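Local atomic coordinates of CBS domain-containing protein (Thermoplasma acidophilum DSM 1728, PDB entry 1PVM), a protein that is of unknown function but pairs two CBS domains with a zinc-ribbon-like domain that binds a metal ion through four cysteines. Residues P153-G158 against P178-E183; S57-I62 against V80-I85; N104-C109 against K146-L151. One frame throughout, in Å; residues are numbered along the deposited sequence.

In the fold
Interactions 2 and 3 lie near the middle of the chain with centres about 8 Å apart, while interaction 1 sits at the surface, its centre about 19 Å from each of theirs. Residues 80-85 and 146-151 tie interactions 2 and 3 together: Pro84 O probably accepts a hydrogen bond from Tyr148 OH at 2.6 Å, and Lys83 O probably accepts another from Leu151 N at 2.9 Å. Leu151 then leads to the metal site, its CD2 packing 3.6 Å from Gly158 O. The chain runs from 146-151 straight on into the cysteine cluster of interaction 1, which holds the mercury ion in this crystal.

Interaction 1 (P153-G158 against P178-E183); sequences PKCGVG and PACDYE. With HG (mercury (II) ion), chain D.
Lys154 stretches along the loop 178-183, and each part of its long chain finds a neighbour there. Its CB lies 3.8 Å from Tyr182 CD1. CG, anti to the backbone N (chi1 -176°), comes 4.1 Å from Cys180 SG; the later torsions are extended, and CD passes 3.6 Å from Cys180 SG and touches Tyr182 CB. CE approaches Asp181 O, to which NZ donates a 2.9 Å hydrogen bond, arriving 46° above the carbonyl plane; a second goes to a water that also accepts from Asp181 N. The ammonium is thus shared between backbone and solvent at an exposed edge. At the far end of the Tyr182 ring, Pro153 crosses at about a right angle, CG 3.6 Å from CZ; the tyrosine hydroxyl itself bonds to Glu184. An alanine in place of Tyr182 is likely to leave Pro153 and the first carbons of Lys154 without the surface they pack on. Cys155 SG, 2.6 Å from the mercury ion, accepts hydrogen bonds from Gly158 N at 3.3 Å and Val157 N at 3.6 Å. Cys180 binds the same ion, and Cys152 and Cys175 complete the set. Four soft sulfurs suit mercury here, and the same cysteines are known to hold iron(II); zinc is predicted too. The N-H groups given to Cys155 would be expected to ease the negative charge gathered round the metal.

Interaction 2 (S57-I62 against V80-I85); sequences SERSII and VMRKPI
Arg82 lays its guanidinium flat on the first turn of helix 58-65, with Ser60 CA 3.8 Å above the plane and over its centre. A serine suits this place because its small side chain lets the flat group come close to the backbone. Arg82 NH2 meets Arg59 CG at 3.3 Å, near the guanidinium plane. On the carbonyl side of Ser60, Val80 puts CG1 3.3 Å from Ser60 O and 4.2 Å from Ile61 CG1, a branched apolar side chain filling the side of the turn. Ser60 CB also covers Val80 O, a carbonyl buried here with no polar partner in the model.

The next shell sets these groups in place. A water in the guanidinium plane accepts from Arg82 NH2 at 2.8 Å and is hydrogen-bonded to Ser57 OG at 3.2 Å. Ser57 is the N-cap of the helix, its OG accepting from Ser60 N. In return Ser60 OG, placed between its own N and carbonyl carbon (chi1 70°), donates to Ser57 O at 2.7 Å, an oxygen that also takes Ile61 N on the same face. Arg59, turned at its second and third torsions, leads its guanidinium away from that of Arg82, the two planes 83° apart, to a salt bridge with Glu58 and a cation-pi contact with Tyr41, both of the second subunit. Further out, Val28 and Leu56 pack on Val80. Residues 57-62 belong to the first CBS sequence and 80-85 to the second, so this capped helix start joins the two halves of a tandem CBS pair beside its dimer interface.

Interaction 3 (N104-C109 against K146-L151); sequences NGLERC and KDYQHL
The side chains of Asn104 and Tyr148 run alongside one another in a common direction, amide and ring planes 56° apart. Asn104 CB sits at the ring edge, in its plane, 3.9 Å from Tyr148 CD1, and OD1 follows alongside at 3.7 Å from that atom. Leu106 crosses the tyrosine obliquely, CD2 4.1 Å from Tyr148 CB, so that the aromatic residue has an apolar neighbour too. The polar ends look elsewhere: ND2 of Asn104 to Tyr100 O, the tyrosine hydroxyl to Pro84 O. Two waters bridge the segments. One, between backbones, donates to Asn104 O and accepts from Tyr148 N at 2.9 Å; the other donates to the side-chain Asn104 OD1 at 2.6 Å and accepts from Gln149 N. Lys146 rests its CB 3.9 Å from Gly105 CA, and its extended chain (chi2 174°) carries NZ to Ser102 O. A beta carbon on Gly105 would run into Lys146 O, and the positive phi of 66° also suits glycine. Gly105 ends helix 94-104 in a Schellman motif, and against this turn packs the chain just leaving helix 133-145, so the contact joins the ends of two helices.

Interaction 1 (P153-G158 against P178-E183)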
loop_
_atom_site.group_PDB
_atom_site.type_symbol
_atom_site.label_atom_id
_atom_site.label_comp_id
_atom_site.label_asym_id
_atom_site.label_seq_id
_atom_site.Cartn_x
_atom_site.Cartn_y
_atom_site.Cartn_z
ATOM N N PRO B 153 -23.475 6.829 2.076
ATOM C CA PRO B 153 -23.603 7.969 2.989
ATOM C C PRO B 153 -25.012 8.569 2.999
ATOM O O PRO B 153 -25.355 9.342 3.892
ATOM C CB PRO B 153 -22.562 8.950 2.458
ATOM C CG PRO B 153 -22.620 8.711 0.992
ATOM C CD PRO B 153 -22.681 7.199 0.890
ATOM N N LYS B 154 -25.822 8.209 2.005
ATOM C CA LYS B 154 -27.183 8.727 1.912
ATOM C C LYS B 154 -28.172 7.979 2.806
ATOM O O LYS B 154 -28.916 8.602 3.562
ATOM C CB LYS B 154 -27.668 8.684 0.458
ATOM C CG LYS B 154 -29.046 9.300 0.248
ATOM C CD LYS B 154 -29.471 9.218 -1.208
ATOM C CE LYS B 154 -30.829 9.855 -1.429
ATOM N NZ LYS B 154 -31.219 9.802 -2.869
ATOM N N CYS B 155 -28.182 6.651 2.728
ATOM C CA CYS B 155 -29.097 5.859 3.544
ATOM C C CYS B 155 -28.368 5.155 4.683
ATOM O O CYS B 155 -28.995 4.666 5.625
ATOM C CB CYS B 155 -29.835 4.829 2.680
ATOM S SG CYS B 155 -28.806 3.490 2.018
ATOM N N GLY B 156 -27.041 5.096 4.582
ATOM C CA GLY B 156 -26.231 4.468 5.613
ATOM C C GLY B 156 -26.261 2.951 5.697
ATOM O O GLY B 156 -25.452 2.359 6.406
ATOM N N VAL B 157 -27.177 2.310 4.980
ATOM C CA VAL B 157 -27.277 0.854 5.033
ATOM C C VAL B 157 -26.886 0.140 3.742
ATOM O O VAL B 157 -26.475 -1.023 3.768
ATOM C CB VAL B 157 -28.705 0.414 5.404
ATOM C CG1 VAL B 157 -29.008 0.809 6.828
ATOM C CG2 VAL B 157 -29.703 1.054 4.464
ATOM N N GLY B 158 -27.015 0.836 2.619
ATOM C CA GLY B 158 -26.683 0.235 1.344
ATOM C C GLY B 158 -25.194 0.054 1.140
ATOM O O GLY B 158 -24.381 0.771 1.724
ATOM N N PRO B 178 -32.213 -1.054 -2.658
ATOM C CA PRO B 178 -33.298 -0.889 -3.633
ATOM C C PRO B 178 -34.097 0.394 -3.420
ATOM O O PRO B 178 -34.429 1.096 -4.376
ATOM C CB PRO B 178 -34.152 -2.136 -3.414
ATOM C CG PRO B 178 -33.147 -3.155 -2.981
ATOM C CD PRO B 178 -32.304 -2.370 -2.001
ATOM N N ALA B 179 -34.394 0.692 -2.158
ATOM C CA ALA B 179 -35.166 1.877 -1.804
ATOM C C ALA B 179 -34.361 3.160 -1.916
ATOM O O ALA B 179 -34.897 4.249 -1.712
ATOM C CB ALA B 179 -35.716 1.735 -0.389
ATOM N N CYS B 180 -33.077 3.042 -2.240
ATOM C CA CYS B 180 -32.237 4.228 -2.363
ATOM C C CYS B 180 -31.678 4.452 -3.752
ATOM O O CYS B 180 -31.324 3.512 -4.463
ATOM C CB CYS B 180 -31.066 4.183 -1.383
ATOM S SG CYS B 180 -30.068 5.699 -1.432
ATOM N N ASP B 181 -31.590 5.725 -4.114
ATOM C CA ASP B 181 -31.067 6.138 -5.402
ATOM C C ASP B 181 -29.852 7.021 -5.136
ATOM O O ASP B 181 -29.976 8.238 -5.021
ATOM C CB ASP B 181 -32.138 6.923 -6.163
ATOM C CG ASP B 181 -31.677 7.366 -7.534
ATOM O OD1 ASP B 181 -31.271 6.496 -8.336
ATOM O OD2 ASP B 181 -31.727 8.585 -7.811
ATOM N N TYR B 182 -28.686 6.398 -5.007
ATOM C CA TYR B 182 -27.459 7.142 -4.762
ATOM C C TYR B 182 -26.307 6.588 -5.587
ATOM O O TYR B 182 -26.107 5.381 -5.654
ATOM C CB TYR B 182 -27.070 7.087 -3.283
ATOM C CG TYR B 182 -25.819 7.880 -2.970
ATOM C CD1 TYR B 182 -25.871 9.266 -2.822
ATOM C CD2 TYR B 182 -24.575 7.252 -2.865
ATOM C CE1 TYR B 182 -24.716 10.012 -2.578
ATOM C CE2 TYR B 182 -23.411 7.989 -2.622
ATOM C CZ TYR B 182 -23.491 9.369 -2.481
ATOM O OH TYR B 182 -22.354 10.110 -2.247
ATOM N N GLU B 183 -25.555 7.494 -6.205
ATOM C CA GLU B 183 -24.389 7.163 -7.020
ATOM C C GLU B 183 -23.359 8.252 -6.760
ATOM O O GLU B 183 -23.724 9.398 -6.522
ATOM C CB GLU B 183 -24.734 7.177 -8.519
ATOM C CG GLU B 183 -25.500 5.970 -9.032
ATOM C CD GLU B 183 -25.609 5.953 -10.554
ATOM O OE1 GLU B 183 -26.153 4.968 -11.097
ATOM O OE2 GLU B 183 -25.150 6.918 -11.208
HETATM HG HG HG D . -28.130 4.476 -0.310
HETATM O O HOH W 1 -33.226 7.601 -2.805
#

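Interaction 2 (S57-I62 against V80-I85)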
loop_
_atom_site.group_PDB
_atom_site.type_symbol
_atom_site.label_atom_id
_atom_site.label_comp_id
_atom_site.label_asym_id
_atom_site.label_seq_id
_atom_site.Cartn_x
_atom_site.Cartn_y
_atom_site.Cartn_z
ATOM N N SER B 57 -6.509 5.083 3.071
ATOM C CA SER B 57 -5.339 4.209 3.139
ATOM C C SER B 57 -4.736 3.991 1.755
ATOM O O SER B 57 -5.324 4.376 0.749
ATOM C CB SER B 57 -5.740 2.849 3.714
ATOM O OG SER B 57 -6.622 2.173 2.830
ATOM N N GLU B 58 -3.565 3.365 1.701
ATOM C CA GLU B 58 -2.929 3.099 0.413
ATOM C C GLU B 58 -3.821 2.222 -0.452
ATOM O O GLU B 58 -4.042 2.509 -1.627
ATOM C CB GLU B 58 -1.600 2.369 0.589
ATOM C CG GLU B 58 -0.417 3.229 0.935
ATOM C CD GLU B 58 0.892 2.477 0.730
ATOM O OE1 GLU B 58 1.115 1.455 1.414
ATOM O OE2 GLU B 58 1.689 2.908 -0.127
ATOM N N ARG B 59 -4.319 1.140 0.136
ATOM C CA ARG B 59 -5.170 0.217 -0.595
ATOM C C ARG B 59 -6.444 0.900 -1.095
ATOM O O ARG B 59 -6.901 0.613 -2.203
ATOM C CB ARG B 59 -5.509 -1.000 0.282
ATOM C CG ARG B 59 -6.266 -2.117 -0.441
ATOM C CD ARG B 59 -5.551 -2.574 -1.704
ATOM N NE ARG B 59 -4.222 -3.111 -1.428
ATOM C CZ ARG B 59 -3.987 -4.300 -0.880
ATOM N NH1 ARG B 59 -4.995 -5.095 -0.546
ATOM N NH2 ARG B 59 -2.737 -4.690 -0.665
ATOM N N SER B 60 -7.015 1.810 -0.304
ATOM C CA SER B 60 -8.237 2.487 -0.747
ATOM C C SER B 60 -7.953 3.267 -2.039
ATOM O O SER B 60 -8.795 3.335 -2.930
ATOM C CB SER B 60 -8.784 3.429 0.345
ATOM O OG SER B 60 -7.969 4.572 0.549
ATOM N N ILE B 61 -6.757 3.837 -2.140
ATOM C CA ILE B 61 -6.370 4.590 -3.330
ATOM C C ILE B 61 -6.183 3.654 -4.529
ATOM O O ILE B 61 -6.618 3.956 -5.643
ATOM C CB ILE B 61 -5.069 5.381 -3.056
ATOM C CG1 ILE B 61 -5.348 6.444 -1.990
ATOM C CG2 ILE B 61 -4.549 6.011 -4.331
ATOM C CD1 ILE B 61 -4.114 7.087 -1.402
ATOM N N ILE B 62 -5.548 2.507 -4.299
ATOM C CA ILE B 62 -5.314 1.535 -5.367
ATOM C C ILE B 62 -6.624 0.906 -5.862
ATOM O O ILE B 62 -6.827 0.720 -7.070
ATOM C CB ILE B 62 -4.369 0.395 -4.890
ATOM C CG1 ILE B 62 -2.992 0.960 -4.525
ATOM C CG2 ILE B 62 -4.250 -0.675 -5.964
ATOM C CD1 ILE B 62 -2.283 1.684 -5.646
ATOM N N VAL B 80 -13.003 7.990 -2.175
ATOM C CA VAL B 80 -11.980 6.952 -2.088
ATOM C C VAL B 80 -11.842 6.269 -0.730
ATOM O O VAL B 80 -11.646 5.055 -0.658
ATOM C CB VAL B 80 -10.605 7.552 -2.476
ATOM C CG1 VAL B 80 -9.530 6.480 -2.473
ATOM C CG2 VAL B 80 -10.704 8.209 -3.846
ATOM N N MET B 81 -11.941 7.056 0.336
ATOM C CA MET B 81 -11.788 6.568 1.704
ATOM C C MET B 81 -12.666 5.386 2.086
ATOM O O MET B 81 -13.717 5.155 1.491
ATOM C CB MET B 81 -12.102 7.695 2.673
ATOM C CG MET B 81 -13.578 8.072 2.664
ATOM S SD MET B 81 -13.901 9.582 3.566
ATOM C CE MET B 81 -12.831 10.686 2.687
ATOM N N ARG B 82 -12.223 4.636 3.090
ATOM C CA ARG B 82 -13.023 3.536 3.607
ATOM C C ARG B 82 -14.100 4.263 4.411
ATOM O O ARG B 82 -13.785 5.113 5.245
ATOM C CB ARG B 82 -12.215 2.653 4.567
ATOM C CG ARG B 82 -10.936 2.063 3.996
ATOM C CD ARG B 82 -11.200 1.349 2.700
ATOM N NE ARG B 82 -10.104 0.467 2.313
ATOM C CZ ARG B 82 -10.095 -0.231 1.185
ATOM N NH1 ARG B 82 -11.115 -0.136 0.344
ATOM N NH2 ARG B 82 -9.080 -1.038 0.905
ATOM N N LYS B 83 -15.365 3.947 4.166
ATOM C CA LYS B 83 -16.444 4.595 4.897
ATOM C C LYS B 83 -17.610 3.630 5.069
ATOM O O LYS B 83 -17.904 2.849 4.169
ATOM C CB LYS B 83 -16.898 5.865 4.161
ATOM C CG LYS B 83 -17.448 5.654 2.755
ATOM C CD LYS B 83 -17.744 7.010 2.102
ATOM C CE LYS B 83 -18.318 6.871 0.697
ATOM N NZ LYS B 83 -18.450 8.204 0.031
ATOM N N PRO B 84 -18.267 3.644 6.245
ATOM C CA PRO B 84 -17.993 4.489 7.415
ATOM C C PRO B 84 -16.601 4.177 7.952
ATOM O O PRO B 84 -16.034 3.132 7.637
ATOM C CB PRO B 84 -19.080 4.085 8.410
ATOM C CG PRO B 84 -20.159 3.514 7.551
ATOM C CD PRO B 84 -19.406 2.752 6.507
ATOM N N ILE B 85 -16.057 5.065 8.774
ATOM C CA ILE B 85 -14.717 4.846 9.300
ATOM C C ILE B 85 -14.570 3.507 10.022
ATOM O O ILE B 85 -15.363 3.171 10.900
ATOM C CB ILE B 85 -14.280 6.011 10.252
ATOM C CG1 ILE B 85 -12.799 5.854 10.608
ATOM C CG2 ILE B 85 -15.149 6.040 11.512
ATOM C CD1 ILE B 85 -12.186 7.084 11.265
HETATM O O HOH W 2 -7.632 -0.795 3.346
#

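Interaction 3 (N104-C109 against K146-L151)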
loop_
_atom_site.group_PDB
_atom_site.type_symbol
_atom_site.label_atom_id
_atom_site.label_comp_id
_atom_site.label_asym_id
_atom_site.label_seq_id
_atom_site.Cartn_x
_atom_site.Cartn_y
_atom_site.Cartn_z
ATOM N N ASN B 104 -12.466 -7.675 7.901
ATOM C CA ASN B 104 -12.704 -6.616 6.928
ATOM C C ASN B 104 -11.614 -6.428 5.876
ATOM O O ASN B 104 -11.698 -5.514 5.055
ATOM C CB ASN B 104 -12.924 -5.298 7.675
ATOM C CG ASN B 104 -14.235 -5.275 8.436
ATOM O OD1 ASN B 104 -15.299 -5.106 7.844
ATOM N ND2 ASN B 104 -14.166 -5.465 9.752
ATOM N N GLY B 105 -10.600 -7.288 5.894
ATOM C CA GLY B 105 -9.515 -7.169 4.934
ATOM C C GLY B 105 -8.687 -5.906 5.122
ATOM O O GLY B 105 -8.049 -5.425 4.185
ATOM N N LEU B 106 -8.685 -5.375 6.338
ATOM C CA LEU B 106 -7.942 -4.148 6.644
ATOM C C LEU B 106 -6.578 -4.407 7.286
ATOM O O LEU B 106 -6.345 -5.468 7.865
ATOM C CB LEU B 106 -8.759 -3.276 7.608
ATOM C CG LEU B 106 -10.157 -2.822 7.190
ATOM C CD1 LEU B 106 -10.884 -2.224 8.394
ATOM C CD2 LEU B 106 -10.055 -1.815 6.054
ATOM N N GLU B 107 -5.678 -3.433 7.177
ATOM C CA GLU B 107 -4.377 -3.549 7.825
ATOM C C GLU B 107 -4.233 -2.425 8.858
ATOM O O GLU B 107 -3.206 -2.295 9.523
ATOM C CB GLU B 107 -3.229 -3.541 6.804
ATOM C CG GLU B 107 -3.318 -2.507 5.703
ATOM C CD GLU B 107 -2.889 -1.129 6.151
ATOM O OE1 GLU B 107 -1.807 -1.015 6.769
ATOM O OE2 GLU B 107 -3.624 -0.162 5.870
ATOM N N ARG B 108 -5.294 -1.626 8.992
ATOM C CA ARG B 108 -5.342 -0.538 9.970
ATOM C C ARG B 108 -6.774 -0.049 10.150
ATOM O O ARG B 108 -7.622 -0.258 9.288
ATOM C CB ARG B 108 -4.454 0.633 9.544
ATOM C CG ARG B 108 -4.987 1.502 8.410
ATOM C CD ARG B 108 -3.916 2.521 8.022
ATOM N NE ARG B 108 -2.716 1.843 7.531
ATOM C CZ ARG B 108 -1.474 2.306 7.638
ATOM N NH1 ARG B 108 -1.225 3.469 8.228
ATOM N NH2 ARG B 108 -0.471 1.590 7.152
ATOM N N CYS B 109 -7.043 0.594 11.282
ATOM C CA CYS B 109 -8.366 1.130 11.556
ATOM C C CYS B 109 -8.249 2.168 12.656
ATOM O O CYS B 109 -7.212 2.278 13.306
ATOM C CB CYS B 109 -9.335 0.020 11.989
ATOM S SG CYS B 109 -8.985 -0.727 13.603
ATOM N N LYS B 146 -9.500 -9.849 0.747
ATOM C CA LYS B 146 -10.788 -9.230 1.040
ATOM C C LYS B 146 -10.766 -7.716 0.906
ATOM O O LYS B 146 -9.718 -7.081 1.017
ATOM C CB LYS B 146 -11.238 -9.595 2.456
ATOM C CG LYS B 146 -11.216 -11.076 2.781
ATOM C CD LYS B 146 -11.535 -11.268 4.252
ATOM C CE LYS B 146 -11.251 -12.676 4.719
ATOM N NZ LYS B 146 -11.360 -12.776 6.202
ATOM N N ASP B 147 -11.945 -7.147 0.676
ATOM C CA ASP B 147 -12.101 -5.708 0.530
ATOM C C ASP B 147 -13.247 -5.202 1.407
ATOM O O ASP B 147 -14.327 -5.790 1.447
ATOM C CB ASP B 147 -12.340 -5.343 -0.944
ATOM C CG ASP B 147 -13.386 -6.226 -1.611
ATOM O OD1 ASP B 147 -13.185 -7.461 -1.659
ATOM O OD2 ASP B 147 -14.407 -5.690 -2.097
ATOM N N TYR B 148 -12.981 -4.112 2.118
ATOM C CA TYR B 148 -13.934 -3.484 3.032
ATOM C C TYR B 148 -15.257 -3.125 2.359
ATOM O O TYR B 148 -15.265 -2.594 1.255
ATOM C CB TYR B 148 -13.294 -2.212 3.598
ATOM C CG TYR B 148 -14.080 -1.513 4.690
ATOM C CD1 TYR B 148 -14.186 -2.065 5.965
ATOM C CD2 TYR B 148 -14.684 -0.272 4.456
ATOM C CE1 TYR B 148 -14.868 -1.397 6.985
ATOM C CE2 TYR B 148 -15.370 0.404 5.472
ATOM C CZ TYR B 148 -15.454 -0.163 6.731
ATOM O OH TYR B 148 -16.092 0.509 7.743
ATOM N N GLN B 149 -16.374 -3.419 3.020
ATOM C CA GLN B 149 -17.683 -3.066 2.463
ATOM C C GLN B 149 -17.967 -1.606 2.780
ATOM O O GLN B 149 -18.188 -1.254 3.941
ATOM C CB GLN B 149 -18.806 -3.905 3.073
ATOM C CG GLN B 149 -19.049 -5.250 2.420
ATOM C CD GLN B 149 -20.483 -5.726 2.622
ATOM O OE1 GLN B 149 -21.039 -5.621 3.721
ATOM N NE2 GLN B 149 -21.087 -6.256 1.560
ATOM N N HIS B 150 -17.958 -0.762 1.753
ATOM C CA HIS B 150 -18.230 0.660 1.936
ATOM C C HIS B 150 -19.737 0.882 1.931
ATOM O O HIS B 150 -20.435 0.416 1.029
ATOM C CB HIS B 150 -17.580 1.467 0.815
ATOM C CG HIS B 150 -16.088 1.347 0.777
ATOM N ND1 HIS B 150 -15.441 0.131 0.749
ATOM C CD2 HIS B 150 -15.118 2.290 0.760
ATOM C CE1 HIS B 150 -14.137 0.330 0.717
ATOM N NE2 HIS B 150 -13.914 1.632 0.722
ATOM N N LEU B 151 -20.238 1.597 2.935
ATOM C CA LEU B 151 -21.668 1.845 3.030
ATOM C C LEU B 151 -22.065 3.216 2.507
ATOM O O LEU B 151 -21.303 4.183 2.604
ATOM C CB LEU B 151 -22.137 1.665 4.476
ATOM C CG LEU B 151 -21.794 0.297 5.077
ATOM C CD1 LEU B 151 -22.378 0.196 6.467
ATOM C CD2 LEU B 151 -22.329 -0.822 4.192
HETATM O O HOH W 3 -10.211 -3.809 2.936
HETATM O O HOH W 4 -16.178 -5.070 5.358
#